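Local structure of Epf (Streptococcus pyogenes, 4ES8) at residues 152-157 with 184-189. The protein is a cell-surface adhesin that attaches to cells through an N-terminal domain containing a carbohydrate-binding module. Residues are numbered along the deposited sequence; the frame is centred on the assembly and turned at random.
Sequences KYASNV and GPMSLV. With NA (sodium ion), chain F.
Met186 reaches across from strand 186-194 and sets its thioether against the backbone carbonyl of Tyr153, near the junction of 150-153 and 154-159. SD is anti to CA (chi2 -176°), which keeps the chain extended as far as the sulfur; SD of Met186 then lies 3.6 Å from the carbonyl O of Tyr153, a van der Waals approach, and 4.1 Å from CB of Tyr153. In the given conformer the chain bends at chi3, 67°, and turns the methyl CE toward the base of the tyrosine. That methyl position is doubtful: the modelled distance from CE to CB of Tyr153 is too short for two carbons, and both residues were deposited in two conformers. With the same reserve, CE of Met186 makes a loose contact with CB of Ala154 at 4.4 Å.

Tyr153 starts out toward Met186, but its ring then swings away, with CG anti to the carbonyl carbon (chi1 -46°). The methionine therefore meets the base of the side chain and approaches the ring obliquely. Lys152 CB sits over the centre of one face of the Tyr153 ring, 4.0 Å above its plane.

Strands 154-159 and 186-194 belong to the two sheets, packed as a beta sandwich, and Ile133 of strand 127-135 touches both Ala154 and Met186. Farther along, beyond the corner at Ser155 and Asn156, the carbonyl O of Val157 binds a sodium ion at 2.9 Å. Between the sheets the contact itself is largely apolar: a flexible thioether fills in against a small alanine and a tyrosine base, so cohesion here rests on dispersion and burial rather than on directed bonds.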
loop_
_atom_site.group_PDB
_atom_site.type_symbol
_atom_site.label_atom_id
_atom_site.label_comp_id
_atom_site.label_asym_id
_atom_site.label_seq_id
_atom_site.Cartn_x
_atom_site.Cartn_y
_atom_site.Cartn_z
ATOM N N LYS A 152 -0.189 -2.484 -13.512
ATOM C CA LYS A 152 -1.462 -3.165 -13.273
ATOM C C LYS A 152 -1.867 -3.058 -11.806
ATOM O O LYS A 152 -3.056 -3.219 -11.487
ATOM C CB LYS A 152 -1.340 -4.679 -13.598
ATOM C CG LYS A 152 -1.069 -5.026 -15.051
ATOM C CD LYS A 152 -0.843 -6.536 -15.149
ATOM C CE LYS A 152 -0.409 -6.987 -16.523
ATOM N NZ LYS A 152 -0.166 -8.453 -16.562
ATOM N N TYR A 153 -0.889 -2.799 -10.894
ATOM C CA TYR A 153 -1.150 -2.817 -9.444
ATOM C C TYR A 153 -1.042 -1.466 -8.764
ATOM O O TYR A 153 -1.701 -1.253 -7.743
ATOM C CB TYR A 153 -0.189 -3.803 -8.752
ATOM C CG TYR A 153 -0.097 -5.130 -9.475
ATOM C CD1 TYR A 153 -1.167 -6.025 -9.477
ATOM C CD2 TYR A 153 1.039 -5.472 -10.198
ATOM C CE1 TYR A 153 -1.094 -7.238 -10.157
ATOM C CE2 TYR A 153 1.121 -6.680 -10.892
ATOM C CZ TYR A 153 0.048 -7.558 -10.874
ATOM O OH TYR A 153 0.125 -8.757 -11.542
ATOM N N ALA A 154 -0.202 -0.566 -9.287
ATOM C CA ALA A 154 0.009 0.705 -8.649
ATOM C C ALA A 154 0.125 1.815 -9.648
ATOM O O ALA A 154 0.636 1.620 -10.765
ATOM C CB ALA A 154 1.311 0.627 -7.840
ATOM N N SER A 155 -0.352 2.986 -9.230
ATOM C CA SER A 155 -0.147 4.219 -9.960
ATOM C C SER A 155 0.645 5.204 -9.099
ATOM O O SER A 155 0.783 5.032 -7.863
ATOM C CB SER A 155 -1.472 4.843 -10.381
ATOM O OG SER A 155 -2.158 5.320 -9.239
ATOM N N ASN A 156 1.195 6.243 -9.758
ATOM C CA ASN A 156 1.868 7.347 -9.066
ATOM C C ASN A 156 3.027 6.863 -8.184
ATOM O O ASN A 156 3.250 7.422 -7.097
ATOM C CB ASN A 156 0.842 8.123 -8.212
ATOM C CG ASN A 156 -0.384 8.553 -9.001
ATOM O OD1 ASN A 156 -0.308 9.384 -9.899
ATOM N ND2 ASN A 156 -1.538 7.979 -8.705
ATOM N N VAL A 157 3.777 5.838 -8.637
ATOM C CA VAL A 157 4.910 5.340 -7.826
ATOM C C VAL A 157 5.994 6.392 -7.790
ATOM O O VAL A 157 6.351 6.959 -8.840
ATOM C CB VAL A 157 5.456 4.003 -8.355
ATOM C CG1 VAL A 157 6.630 3.514 -7.491
ATOM C CG2 VAL A 157 4.348 2.951 -8.428
ATOM N N GLY A 184 -6.422 -5.923 -2.144
ATOM C CA GLY A 184 -5.708 -7.162 -1.876
ATOM C C GLY A 184 -4.242 -6.958 -1.571
ATOM O O GLY A 184 -3.709 -5.848 -1.717
ATOM N N PRO A 185 -3.573 -8.044 -1.158
ATOM C CA PRO A 185 -2.138 -7.939 -0.843
ATOM C C PRO A 185 -1.317 -7.642 -2.091
ATOM O O PRO A 185 -1.667 -8.078 -3.197
ATOM C CB PRO A 185 -1.780 -9.334 -0.295
ATOM C CG PRO A 185 -2.824 -10.257 -0.879
ATOM C CD PRO A 185 -4.081 -9.423 -0.959
ATOM N N MET A 186 -0.240 -6.890 -1.892
ATOM C CA MET A 186 0.719 -6.571 -2.947
ATOM C C MET A 186 2.115 -6.851 -2.429
ATOM O O MET A 186 2.256 -7.462 -1.372
ATOM C CB MET A 186 0.562 -5.113 -3.394
ATOM C CG MET A 186 -0.728 -4.879 -4.170
ATOM S SD MET A 186 -0.868 -3.206 -4.792
ATOM C CE MET A 186 0.335 -3.190 -5.875
ATOM N N SER A 187 3.144 -6.467 -3.174
ATOM C CA SER A 187 4.499 -6.657 -2.681
ATOM C C SER A 187 5.360 -5.457 -3.034
ATOM O O SER A 187 5.111 -4.741 -4.017
ATOM C CB SER A 187 5.141 -7.931 -3.244
ATOM O OG SER A 187 5.344 -7.864 -4.646
ATOM N N LEU A 188 6.369 -5.251 -2.210
ATOM C CA LEU A 188 7.507 -4.418 -2.534
ATOM C C LEU A 188 8.477 -5.346 -3.239
ATOM O O LEU A 188 8.837 -6.392 -2.672
ATOM C CB LEU A 188 8.147 -3.777 -1.283
ATOM C CG LEU A 188 9.505 -3.082 -1.537
ATOM C CD1 LEU A 188 9.371 -1.858 -2.468
ATOM C CD2 LEU A 188 10.120 -2.603 -0.237
ATOM N N VAL A 189 8.867 -5.011 -4.469
ATOM C CA VAL A 189 9.817 -5.815 -5.233
ATOM C C VAL A 189 11.198 -5.195 -5.109
ATOM O O VAL A 189 11.395 -4.030 -5.471
ATOM C CB VAL A 189 9.409 -5.987 -6.721
ATOM C CG1 VAL A 189 10.204 -7.147 -7.342
ATOM C CG2 VAL A 189 7.912 -6.256 -6.834
HETATM NA NA NA F . 8.420 8.564 -10.098
HETATM O O HOH W 1 9.060 6.552 -10.874
HETATM O O HOH W 2 10.692 8.081 -8.291
#